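Cobalamin biosynthesis protein CobN (Mycobacterium tuberculosis, PDB 7C6O) is the large, catalytic subunit of cobaltochelatase, the enzyme that inserts cobalt into a corrin-ring precursor in the aerobic route to cobalamin. Local coordinates at residues R994-K999 / D1045-Q1050; A1005-L1010 / Q1024-W1029; A1020-V1025 / T1084-T1089; Q1076-M1081 / F1151-T1156. One frame throughout, in Å; residues are numbered along the deposited sequence. Where two conformers were deposited one is given.

Interaction 1: R994-K999 / D1045-Q1050; sequences RIFGSK and DDMNRQ
A water molecule bridges Arg-994 and Gln-1050, accepting from NH2 of Arg-994 at 2.8 Å and, weakly, from NE2 of Gln-1050 at 3.4 Å. Beside this bridge the guanidinium and the amide stack with planes 12° apart. OE1 of Gln-1050 lies 3.3 Å from NH1 of Arg-994 over the centre of the guanidinium face, too far off line for a hydrogen bond. The polar ends are steered by other partners: NE of Arg-994 forms a salt bridge with Asp-935, and NE2 of Gln-1050 bonds to Asp-981. Two residues on, in the strand, Phe-996 lays its ring on the helix. CG of Met-1047 stands 3.8 Å from the Phe-996 ring centroid, 12° off the normal, a CH-pi contact. CZ of Phe-996 reaches CA of Met-1047 at 3.5 Å. With CG of Met-1047 anti to its own N (chi1 -160°), the chain runs over the ring and leaves SD above the face at 5.2 Å from the centroid, a longer Met-aromatic contact. Strand 995-997 pairs with strands 935-940 and 1032-1034 in a mixed sheet; helix 1044-1051 packs against the sheet here, and Met-1047 continues to Thr-1084 of helix 1072-1089.

Interaction 2: A1005-L1010 / Q1024-W1029; sequences AGLLQL and QVYTAW
The nearest CA atoms are those of Ala-1005 and Trp-1029, 5.4 Å apart, where the turn leading into helix 1007-1013 meets helix 1019-1030. The indole of Trp-1029, set by CG anti to the carbonyl carbon (chi1 -71°), lies flat over Gly-1006: CA of Gly-1006 is 3.5 Å from the centroid of its six-membered ring, 18° off the normal, a CH-pi contact made directly with the backbone since glycine has no side chain to stand between. CB of Trp-1029 meets O of Ala-1005 at 3.5 Å. The amide of Gln-1009, folded round at chi2 (79°), comes obliquely to CH2 of Trp-1029 through its CD.

The motif is two consecutive helices joined by a short connection, the first preceded by Gly-1006 at the N-cap, with a positive phi that suits a glycine. Val-1025 fills the angle between them with both branches: CG1 touches CD2 of Leu-1007 at 3.9 Å, while CG2 meets CD2 of Leu-1010 at 3.7 Å. CD1 of Leu-1007 also approaches the edge of the Tyr-1026 ring. A water ties the turn to the second helix, donating to O of Ala-1005 at 2.9 Å and to O of Tyr-1026 at 2.7 Å; it sits above one face of the Tyr-1026 ring, toward the rim. The polar ends of both aromatic residues look elsewhere: NE1 of Trp-1029 bonds to O of Ile-520, and OH of Tyr-1026 to OH of Tyr-1051.

Interaction 3: A1020-V1025 / T1084-T1089; sequences ADLAQV and TVRALT
Ala-1023 and Ala-1087 touch methyl to methyl, CB to CB 3.6 Å, where two helices cross through a patch of small residues. Next to them Thr-1084, one turn before Ala-1087, also meets Ala-1023: its OG1 is 3.8 Å from CA of Ala-1023, and its CG2 is 4.1 Å from CB of Ala-1023. Because little more than methyl groups separates the backbones, CA of Ala-1023 and CA of Thr-1084 come within 4.5 Å, and the local axes pass at 8.5 Å with a crossing angle of -119°. At one side of this patch CD1 of Leu-1022 lies near the edge of the Arg-1086 guanidinium, 4.4 Å from NH2 of Arg-1086, a loose contact of a methyl with a charged group.

The next shell holds these groups in place. The threonine hydroxyl is turned beside its backbone N (chi1 -60°), where OG1 of Thr-1084 bonds back to O of Gly-1080 while still lying against Ala-1023. Arg-1086 is gripped from two directions, NE in a salt bridge with Asp-1019, the first residue of helix 1019-1030, and NH1 on O of Thr-1156, which fixes the guanidinium beside Leu-1022.

Helix 1019-1030 thus lies across helix 1072-1089, with Leu-1022 reaching Leu-1010 of helix 1007-1013 and Thr-1084 and Leu-1088 packing on Tyr-1051 of helix 1044-1051.

Interaction 4: Q1076-M1081 / F1151-T1156; sequences QYHGGM and FGYDAT
In the wider pi-type turn at 1076-1079, His-1078 meets Tyr-1153 across two helices that run nearly parallel here, their axes 8.6 Å apart and 19° from alignment. ND1 of His-1078 and OH of Tyr-1153 form a hydrogen bond of 3.0 Å, with the hydroxyl at the edge of the imidazole and in its plane. The two rings meet rim to rim, planes 89° apart, with neither over the other's face. CG of the histidine lies anti to its N, which carries the ring toward the tyrosine, while CB of His-1078 also touches OH of Tyr-1153 at 3.3 Å. The tyrosine reaches across with a nearly eclipsed first torsion (chi1 -115°), an uncommon setting, and its CE2 passes 3.8 Å from N of Gly-1079.

Gly-1079 and Thr-1156 have the nearest CA atoms of the two segments, 5.0 Å apart. With no side chain on the glycine, OG1 of Thr-1156 presses to 3.3 Å from CA of Gly-1079, and CB of Thr-1156 to 3.3 Å from O of Gly-1079. The threonine hydroxyl is held by its own helix, bonding at 2.8 Å from OG1 of Thr-1156 to O of Gly-1152, an oxygen that also takes the amide N of Thr-1156. N of Gly-1080 then lies at the limit of contact with CB of Thr-1156.

Since NE2 of His-1078 bonds to O of Ala-1057 on strand 1056-1061, both ring nitrogens are engaged, so the imidazole is fixed in rotation and connects the sheet to helix 1136-1157.

How the interactions relate
All four contacts lie in one part of CobN, around the mixed sheet that contains strands 995-997 and 1056-1061, with centres 10 to 18 Å apart. Helix 1019-1030 serves interactions 2 and 3, and helix 1072-1089 serves 3 and 4, giving a continuous chain of packed helices. Along the sequence, interaction 2 falls between the two segments of interaction 1, interaction 3 alternates with both 1 and 4, and interaction 4 opens after 1 and 2 have closed. Direct links join neighbours: a probable hydrogen bond from Leu-1008 N to Gln-1076 OE1 between 2 and 4, packing of Leu-1022 on Ala-1155 between 3 and 4. Pieces up to about 160 residues apart are thereby packed together beside the sheet.

Interaction 1: R994-K999 / D1045-Q1050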
# COMPACT_ATOMS: atom_id res chain seq x y z
N ARG A 994 -16.72 -16.64 -1.00
CA ARG A 994 -16.70 -15.73 -2.14
C ARG A 994 -15.39 -14.99 -2.33
O ARG A 994 -15.16 -14.45 -3.43
CB ARG A 994 -17.83 -14.70 -2.03
CG ARG A 994 -19.23 -15.28 -2.15
CD ARG A 994 -19.47 -15.86 -3.53
NE ARG A 994 -20.86 -16.27 -3.71
CZ ARG A 994 -21.35 -17.45 -3.33
NH1 ARG A 994 -20.57 -18.33 -2.73
NH2 ARG A 994 -22.63 -17.73 -3.53
N ILE A 995 -14.52 -14.91 -1.33
CA ILE A 995 -13.32 -14.08 -1.38
C ILE A 995 -12.11 -14.98 -1.62
O ILE A 995 -11.84 -15.89 -0.83
CB ILE A 995 -13.15 -13.27 -0.09
CG1 ILE A 995 -14.44 -12.52 0.24
CG2 ILE A 995 -11.99 -12.28 -0.23
CD1 ILE A 995 -14.43 -11.85 1.59
N PHE A 996 -11.37 -14.71 -2.69
CA PHE A 996 -10.19 -15.48 -3.03
C PHE A 996 -9.00 -14.54 -3.19
O PHE A 996 -9.17 -13.35 -3.47
CB PHE A 996 -10.42 -16.30 -4.31
CG PHE A 996 -11.58 -17.25 -4.21
CD1 PHE A 996 -11.40 -18.55 -3.76
CD2 PHE A 996 -12.86 -16.82 -4.53
CE1 PHE A 996 -12.48 -19.42 -3.65
CE2 PHE A 996 -13.94 -17.69 -4.42
CZ PHE A 996 -13.75 -18.98 -3.98
N GLY A 997 -7.80 -15.07 -2.97
CA GLY A 997 -6.62 -14.25 -3.06
C GLY A 997 -5.36 -15.07 -3.20
O GLY A 997 -5.40 -16.29 -3.37
N SER A 998 -4.22 -14.37 -3.14
CA SER A 998 -2.92 -15.02 -3.21
C SER A 998 -2.77 -16.06 -2.11
O SER A 998 -3.38 -15.96 -1.04
CB SER A 998 -1.80 -13.98 -3.10
OG SER A 998 -1.72 -13.18 -4.27
N LYS A 999 -1.94 -17.07 -2.38
CA LYS A 999 -1.61 -18.05 -1.36
C LYS A 999 -1.06 -17.34 -0.12
O LYS A 999 -0.29 -16.38 -0.25
CB LYS A 999 -0.58 -19.05 -1.90
CG LYS A 999 -0.20 -20.16 -0.92
CD LYS A 999 0.71 -21.19 -1.57
CE LYS A 999 1.01 -22.33 -0.60
NZ LYS A 999 1.91 -23.37 -1.19
N ASP A 1045 -11.83 -26.12 -5.69
CA ASP A 1045 -13.16 -26.55 -6.10
C ASP A 1045 -14.20 -25.46 -5.84
O ASP A 1045 -15.11 -25.25 -6.65
CB ASP A 1045 -13.53 -27.85 -5.39
CG ASP A 1045 -12.79 -29.05 -5.95
OD1 ASP A 1045 -12.53 -29.07 -7.17
OD2 ASP A 1045 -12.46 -29.96 -5.17
N ASP A 1046 -14.07 -24.76 -4.71
CA ASP A 1046 -14.98 -23.66 -4.43
C ASP A 1046 -14.76 -22.50 -5.39
O ASP A 1046 -15.72 -21.86 -5.83
CB ASP A 1046 -14.82 -23.19 -2.98
CG ASP A 1046 -15.35 -24.19 -1.98
OD1 ASP A 1046 -16.33 -24.89 -2.31
OD2 ASP A 1046 -14.80 -24.28 -0.87
N MET A 1047 -13.50 -22.21 -5.74
CA MET A 1047 -13.24 -21.15 -6.70
C MET A 1047 -13.86 -21.47 -8.05
O MET A 1047 -14.47 -20.61 -8.69
CB MET A 1047 -11.74 -20.90 -6.84
CG MET A 1047 -11.40 -19.54 -7.43
SD MET A 1047 -9.81 -19.47 -8.27
CE MET A 1047 -10.18 -20.42 -9.74
N ASN A 1048 -13.71 -22.72 -8.51
CA ASN A 1048 -14.26 -23.11 -9.80
C ASN A 1048 -15.78 -23.01 -9.81
O ASN A 1048 -16.37 -22.56 -10.80
CB ASN A 1048 -13.81 -24.53 -10.17
CG ASN A 1048 -12.31 -24.61 -10.41
OD1 ASN A 1048 -11.67 -23.63 -10.78
ND2 ASN A 1048 -11.75 -25.80 -10.21
N ARG A 1049 -16.43 -23.43 -8.72
CA ARG A 1049 -17.89 -23.35 -8.66
C ARG A 1049 -18.37 -21.91 -8.80
O ARG A 1049 -19.33 -21.63 -9.53
CB ARG A 1049 -18.40 -23.97 -7.36
CG ARG A 1049 -18.13 -25.46 -7.24
CD ARG A 1049 -18.75 -26.05 -5.98
NE ARG A 1049 -20.20 -26.19 -6.11
CZ ARG A 1049 -20.79 -27.23 -6.70
NH1 ARG A 1049 -20.06 -28.22 -7.20
NH2 ARG A 1049 -22.12 -27.29 -6.77
N GLN A 1050 -17.70 -20.97 -8.11
CA GLN A 1050 -18.13 -19.58 -8.16
C GLN A 1050 -17.73 -18.91 -9.47
O GLN A 1050 -18.50 -18.11 -10.02
CB GLN A 1050 -17.58 -18.80 -6.97
CG GLN A 1050 -17.78 -19.48 -5.61
CD GLN A 1050 -19.19 -20.00 -5.40
OE1 GLN A 1050 -20.17 -19.39 -5.83
NE2 GLN A 1050 -19.30 -21.14 -4.72
O HOH W 1 -22.44 -20.57 -3.43

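Interaction 2: A1005-L1010 / Q1024-W1029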
# COMPACT_ATOMS: atom_id res chain seq x y z
N ALA A 1005 -0.37 -12.77 -9.08
CA ALA A 1005 -1.36 -13.57 -9.79
C ALA A 1005 -0.74 -14.57 -10.76
O ALA A 1005 -1.47 -15.41 -11.30
CB ALA A 1005 -2.34 -12.66 -10.54
N GLY A 1006 0.56 -14.48 -11.01
CA GLY A 1006 1.29 -15.50 -11.73
C GLY A 1006 1.31 -15.36 -13.24
O GLY A 1006 2.19 -15.94 -13.89
N LEU A 1007 0.38 -14.60 -13.82
CA LEU A 1007 0.25 -14.60 -15.28
C LEU A 1007 1.31 -13.74 -15.97
O LEU A 1007 1.64 -14.00 -17.13
CB LEU A 1007 -1.15 -14.16 -15.68
CG LEU A 1007 -2.22 -15.21 -15.38
CD1 LEU A 1007 -3.58 -14.74 -15.82
CD2 LEU A 1007 -1.88 -16.53 -16.06
N LEU A 1008 1.84 -12.72 -15.29
CA LEU A 1008 2.98 -12.01 -15.86
C LEU A 1008 4.18 -12.94 -16.02
O LEU A 1008 4.84 -12.94 -17.06
CB LEU A 1008 3.35 -10.81 -14.99
CG LEU A 1008 4.57 -10.00 -15.46
CD1 LEU A 1008 4.35 -9.46 -16.86
CD2 LEU A 1008 4.87 -8.87 -14.49
N GLN A 1009 4.46 -13.74 -14.99
CA GLN A 1009 5.53 -14.72 -15.09
C GLN A 1009 5.27 -15.71 -16.22
O GLN A 1009 6.19 -16.07 -16.96
CB GLN A 1009 5.70 -15.47 -13.76
CG GLN A 1009 6.33 -14.64 -12.65
CD GLN A 1009 5.36 -13.68 -11.98
OE1 GLN A 1009 4.16 -13.67 -12.28
NE2 GLN A 1009 5.87 -12.87 -11.06
N LEU A 1010 4.02 -16.15 -16.37
CA LEU A 1010 3.69 -17.11 -17.41
C LEU A 1010 3.90 -16.52 -18.80
O LEU A 1010 4.54 -17.13 -19.66
CB LEU A 1010 2.25 -17.59 -17.25
CG LEU A 1010 1.82 -18.71 -18.21
CD1 LEU A 1010 2.61 -19.98 -17.94
CD2 LEU A 1010 0.32 -18.97 -18.10
N GLN A 1024 -4.80 -22.68 -15.05
CA GLN A 1024 -4.04 -23.44 -14.07
C GLN A 1024 -3.08 -22.54 -13.29
O GLN A 1024 -2.95 -22.66 -12.07
CB GLN A 1024 -3.27 -24.58 -14.74
CG GLN A 1024 -2.44 -25.40 -13.77
CD GLN A 1024 -1.73 -26.57 -14.42
OE1 GLN A 1024 -1.85 -26.80 -15.63
NE2 GLN A 1024 -0.98 -27.33 -13.62
N VAL A 1025 -2.40 -21.63 -13.99
CA VAL A 1025 -1.50 -20.71 -13.30
C VAL A 1025 -2.29 -19.75 -12.43
O VAL A 1025 -1.97 -19.54 -11.25
CB VAL A 1025 -0.61 -19.96 -14.31
CG1 VAL A 1025 0.14 -18.82 -13.62
CG2 VAL A 1025 0.37 -20.93 -14.96
N TYR A 1026 -3.34 -19.14 -12.99
CA TYR A 1026 -4.20 -18.24 -12.21
C TYR A 1026 -4.72 -18.93 -10.95
O TYR A 1026 -4.71 -18.34 -9.86
CB TYR A 1026 -5.36 -17.75 -13.08
CG TYR A 1026 -6.31 -16.80 -12.39
CD1 TYR A 1026 -7.39 -17.28 -11.65
CD2 TYR A 1026 -6.15 -15.42 -12.50
CE1 TYR A 1026 -8.27 -16.41 -11.03
CE2 TYR A 1026 -7.03 -14.55 -11.88
CZ TYR A 1026 -8.09 -15.05 -11.15
OH TYR A 1026 -8.96 -14.18 -10.54
N THR A 1027 -5.15 -20.19 -11.08
CA THR A 1027 -5.70 -20.91 -9.94
C THR A 1027 -4.61 -21.33 -8.96
O THR A 1027 -4.85 -21.40 -7.75
CB THR A 1027 -6.48 -22.13 -10.43
OG1 THR A 1027 -7.45 -21.70 -11.40
CG2 THR A 1027 -7.20 -22.81 -9.28
N ALA A 1028 -3.40 -21.61 -9.46
CA ALA A 1028 -2.31 -21.98 -8.56
C ALA A 1028 -1.87 -20.81 -7.69
O ALA A 1028 -1.38 -21.02 -6.58
CB ALA A 1028 -1.12 -22.50 -9.37
N TRP A 1029 -2.04 -19.58 -8.18
CA TRP A 1029 -1.63 -18.40 -7.43
C TRP A 1029 -2.77 -17.75 -6.66
O TRP A 1029 -2.50 -17.00 -5.72
CB TRP A 1029 -1.01 -17.36 -8.38
CG TRP A 1029 0.34 -17.74 -8.91
CD1 TRP A 1029 0.66 -18.86 -9.64
CD2 TRP A 1029 1.56 -17.00 -8.77
NE1 TRP A 1029 1.99 -18.85 -9.95
CE2 TRP A 1029 2.57 -17.72 -9.44
CE3 TRP A 1029 1.89 -15.79 -8.16
CZ2 TRP A 1029 3.89 -17.28 -9.49
CZ3 TRP A 1029 3.20 -15.34 -8.22
CH2 TRP A 1029 4.18 -16.09 -8.88
O HOH W 2 -3.95 -15.72 -9.78

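Interaction 3: A1020-V1025 / T1084-T1089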
# COMPACT_ATOMS: atom_id res chain seq x y z
N ALA A 1020 -6.51 -23.67 -20.67
CA ALA A 1020 -6.28 -24.53 -19.51
C ALA A 1020 -5.00 -24.15 -18.79
O ALA A 1020 -4.93 -24.21 -17.55
CB ALA A 1020 -6.24 -26.00 -19.93
N ASP A 1021 -3.97 -23.76 -19.54
CA ASP A 1021 -2.71 -23.33 -18.92
C ASP A 1021 -2.89 -22.01 -18.20
O ASP A 1021 -2.42 -21.84 -17.06
CB ASP A 1021 -1.62 -23.21 -19.98
CG ASP A 1021 -1.23 -24.54 -20.58
OD1 ASP A 1021 -1.30 -25.56 -19.87
OD2 ASP A 1021 -0.86 -24.55 -21.77
N LEU A 1022 -3.54 -21.04 -18.84
CA LEU A 1022 -3.80 -19.75 -18.19
C LEU A 1022 -4.57 -19.95 -16.89
O LEU A 1022 -4.20 -19.39 -15.85
CB LEU A 1022 -4.59 -18.84 -19.14
CG LEU A 1022 -3.92 -18.47 -20.47
CD1 LEU A 1022 -4.85 -17.62 -21.33
CD2 LEU A 1022 -2.59 -17.76 -20.24
N ALA A 1023 -5.63 -20.76 -16.93
CA ALA A 1023 -6.43 -20.98 -15.73
C ALA A 1023 -5.65 -21.72 -14.65
O ALA A 1023 -5.81 -21.44 -13.46
CB ALA A 1023 -7.70 -21.75 -16.09
N GLN A 1024 -4.80 -22.68 -15.05
CA GLN A 1024 -4.04 -23.44 -14.07
C GLN A 1024 -3.08 -22.54 -13.29
O GLN A 1024 -2.95 -22.66 -12.07
CB GLN A 1024 -3.27 -24.58 -14.74
CG GLN A 1024 -2.44 -25.40 -13.77
CD GLN A 1024 -1.73 -26.57 -14.42
OE1 GLN A 1024 -1.85 -26.80 -15.63
NE2 GLN A 1024 -0.98 -27.33 -13.62
N VAL A 1025 -2.40 -21.63 -13.99
CA VAL A 1025 -1.50 -20.71 -13.30
C VAL A 1025 -2.29 -19.75 -12.43
O VAL A 1025 -1.97 -19.54 -11.25
CB VAL A 1025 -0.61 -19.96 -14.31
CG1 VAL A 1025 0.14 -18.82 -13.62
CG2 VAL A 1025 0.37 -20.93 -14.96
N THR A 1084 -9.95 -17.52 -16.94
CA THR A 1084 -10.27 -18.65 -16.07
C THR A 1084 -11.74 -19.04 -16.19
O THR A 1084 -12.07 -20.23 -16.25
CB THR A 1084 -9.90 -18.31 -14.63
OG1 THR A 1084 -8.49 -18.03 -14.56
CG2 THR A 1084 -10.21 -19.48 -13.70
N VAL A 1085 -12.63 -18.04 -16.24
CA VAL A 1085 -14.05 -18.33 -16.46
C VAL A 1085 -14.25 -18.99 -17.82
O VAL A 1085 -15.03 -19.94 -17.95
CB VAL A 1085 -14.89 -17.04 -16.32
CG1 VAL A 1085 -16.35 -17.31 -16.66
CG2 VAL A 1085 -14.76 -16.47 -14.91
N ARG A 1086 -13.56 -18.49 -18.85
CA ARG A 1086 -13.69 -19.09 -20.17
C ARG A 1086 -13.20 -20.53 -20.17
O ARG A 1086 -13.83 -21.41 -20.76
CB ARG A 1086 -12.92 -18.26 -21.21
CG ARG A 1086 -13.11 -18.75 -22.64
CD ARG A 1086 -12.38 -17.89 -23.67
NE ARG A 1086 -10.94 -17.87 -23.44
CZ ARG A 1086 -10.26 -16.80 -23.05
NH1 ARG A 1086 -10.89 -15.65 -22.85
NH2 ARG A 1086 -8.95 -16.88 -22.86
N ALA A 1087 -12.08 -20.79 -19.49
CA ALA A 1087 -11.57 -22.16 -19.40
C ALA A 1087 -12.58 -23.08 -18.72
O ALA A 1087 -12.78 -24.22 -19.16
CB ALA A 1087 -10.24 -22.18 -18.66
N LEU A 1088 -13.22 -22.60 -17.66
CA LEU A 1088 -14.13 -23.44 -16.89
C LEU A 1088 -15.42 -23.71 -17.65
O LEU A 1088 -15.95 -24.83 -17.62
CB LEU A 1088 -14.43 -22.80 -15.54
CG LEU A 1088 -13.29 -22.80 -14.52
CD1 LEU A 1088 -13.59 -21.86 -13.37
CD2 LEU A 1088 -13.04 -24.22 -14.00
N THR A 1089 -15.95 -22.70 -18.35
CA THR A 1089 -17.27 -22.80 -18.96
C THR A 1089 -17.25 -22.94 -20.47
O THR A 1089 -18.27 -23.33 -21.05
CB THR A 1089 -18.12 -21.57 -18.61
OG1 THR A 1089 -17.61 -20.42 -19.30
CG2 THR A 1089 -18.08 -21.30 -17.11

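Interaction 4: Q1076-M1081 / F1151-T1156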
# COMPACT_ATOMS: atom_id res chain seq x y z
N GLN A 1076 -3.31 -9.24 -15.70
CA GLN A 1076 -3.13 -10.39 -14.81
C GLN A 1076 -4.41 -10.70 -14.04
O GLN A 1076 -4.88 -11.84 -14.01
CB GLN A 1076 -1.98 -10.14 -13.84
CG GLN A 1076 -0.60 -10.25 -14.44
CD GLN A 1076 0.45 -10.49 -13.37
OE1 GLN A 1076 0.63 -11.61 -12.91
NE2 GLN A 1076 1.13 -9.42 -12.97
N TYR A 1077 -4.98 -9.68 -13.39
CA TYR A 1077 -6.16 -9.88 -12.56
C TYR A 1077 -7.44 -9.89 -13.40
O TYR A 1077 -8.23 -10.85 -13.34
CB TYR A 1077 -6.24 -8.80 -11.49
CG TYR A 1077 -5.29 -9.01 -10.34
CD1 TYR A 1077 -3.96 -8.60 -10.42
CD2 TYR A 1077 -5.71 -9.63 -9.17
CE1 TYR A 1077 -3.08 -8.80 -9.37
CE2 TYR A 1077 -4.84 -9.83 -8.11
CZ TYR A 1077 -3.53 -9.41 -8.22
OH TYR A 1077 -2.66 -9.61 -7.18
N HIS A 1078 -7.66 -8.83 -14.17
CA HIS A 1078 -8.89 -8.72 -14.96
C HIS A 1078 -8.90 -9.74 -16.09
O HIS A 1078 -9.84 -10.54 -16.21
CB HIS A 1078 -9.02 -7.30 -15.50
CG HIS A 1078 -10.37 -6.97 -16.06
ND1 HIS A 1078 -10.55 -6.04 -17.05
CD2 HIS A 1078 -11.60 -7.44 -15.74
CE1 HIS A 1078 -11.84 -5.95 -17.33
NE2 HIS A 1078 -12.50 -6.78 -16.55
N GLY A 1079 -7.87 -9.72 -16.93
CA GLY A 1079 -7.79 -10.71 -18.00
C GLY A 1079 -7.68 -12.12 -17.47
O GLY A 1079 -8.24 -13.05 -18.05
N GLY A 1080 -6.97 -12.31 -16.36
CA GLY A 1080 -6.87 -13.63 -15.77
C GLY A 1080 -8.21 -14.18 -15.33
O GLY A 1080 -8.51 -15.36 -15.51
N MET A 1081 -9.05 -13.32 -14.74
CA MET A 1081 -10.40 -13.75 -14.38
C MET A 1081 -11.20 -14.14 -15.62
O MET A 1081 -11.88 -15.17 -15.63
CB MET A 1081 -11.11 -12.66 -13.59
CG MET A 1081 -12.55 -13.01 -13.23
SD MET A 1081 -13.33 -11.79 -12.15
CE MET A 1081 -12.54 -12.14 -10.58
N PHE A 1151 -0.43 -7.42 -25.32
CA PHE A 1151 -0.35 -8.85 -25.61
C PHE A 1151 -0.95 -9.66 -24.47
O PHE A 1151 -1.72 -10.61 -24.70
CB PHE A 1151 1.10 -9.25 -25.85
CG PHE A 1151 1.31 -10.73 -26.07
CD1 PHE A 1151 1.23 -11.28 -27.34
CD2 PHE A 1151 1.59 -11.57 -25.00
CE1 PHE A 1151 1.42 -12.63 -27.54
CE2 PHE A 1151 1.78 -12.93 -25.19
CZ PHE A 1151 1.70 -13.46 -26.46
N GLY A 1152 -0.61 -9.31 -23.22
CA GLY A 1152 -1.15 -10.04 -22.08
C GLY A 1152 -2.66 -9.98 -22.02
O GLY A 1152 -3.33 -10.99 -21.76
N TYR A 1153 -3.23 -8.80 -22.27
CA TYR A 1153 -4.68 -8.65 -22.29
C TYR A 1153 -5.30 -9.36 -23.48
O TYR A 1153 -6.45 -9.83 -23.40
CB TYR A 1153 -5.05 -7.17 -22.30
CG TYR A 1153 -5.78 -6.67 -21.07
CD1 TYR A 1153 -5.39 -5.49 -20.45
CD2 TYR A 1153 -6.86 -7.36 -20.54
CE1 TYR A 1153 -6.05 -5.01 -19.33
CE2 TYR A 1153 -7.54 -6.88 -19.42
CZ TYR A 1153 -7.12 -5.71 -18.82
OH TYR A 1153 -7.77 -5.22 -17.72
N ASP A 1154 -4.58 -9.43 -24.60
CA ASP A 1154 -5.08 -10.16 -25.76
C ASP A 1154 -5.03 -11.67 -25.53
O ASP A 1154 -5.98 -12.39 -25.84
CB ASP A 1154 -4.28 -9.78 -27.01
CG ASP A 1154 -4.98 -10.20 -28.30
OD1 ASP A 1154 -6.23 -10.22 -28.32
OD2 ASP A 1154 -4.28 -10.51 -29.29
N ALA A 1155 -3.92 -12.15 -24.96
CA ALA A 1155 -3.79 -13.58 -24.67
C ALA A 1155 -4.88 -14.04 -23.71
O ALA A 1155 -5.40 -15.16 -23.84
CB ALA A 1155 -2.41 -13.88 -24.10
N THR A 1156 -5.24 -13.21 -22.73
CA THR A 1156 -6.22 -13.61 -21.74
C THR A 1156 -7.65 -13.29 -22.16
O THR A 1156 -8.55 -14.11 -21.93
CB THR A 1156 -5.92 -12.94 -20.39
OG1 THR A 1156 -5.79 -11.52 -20.56
CG2 THR A 1156 -4.64 -13.51 -19.78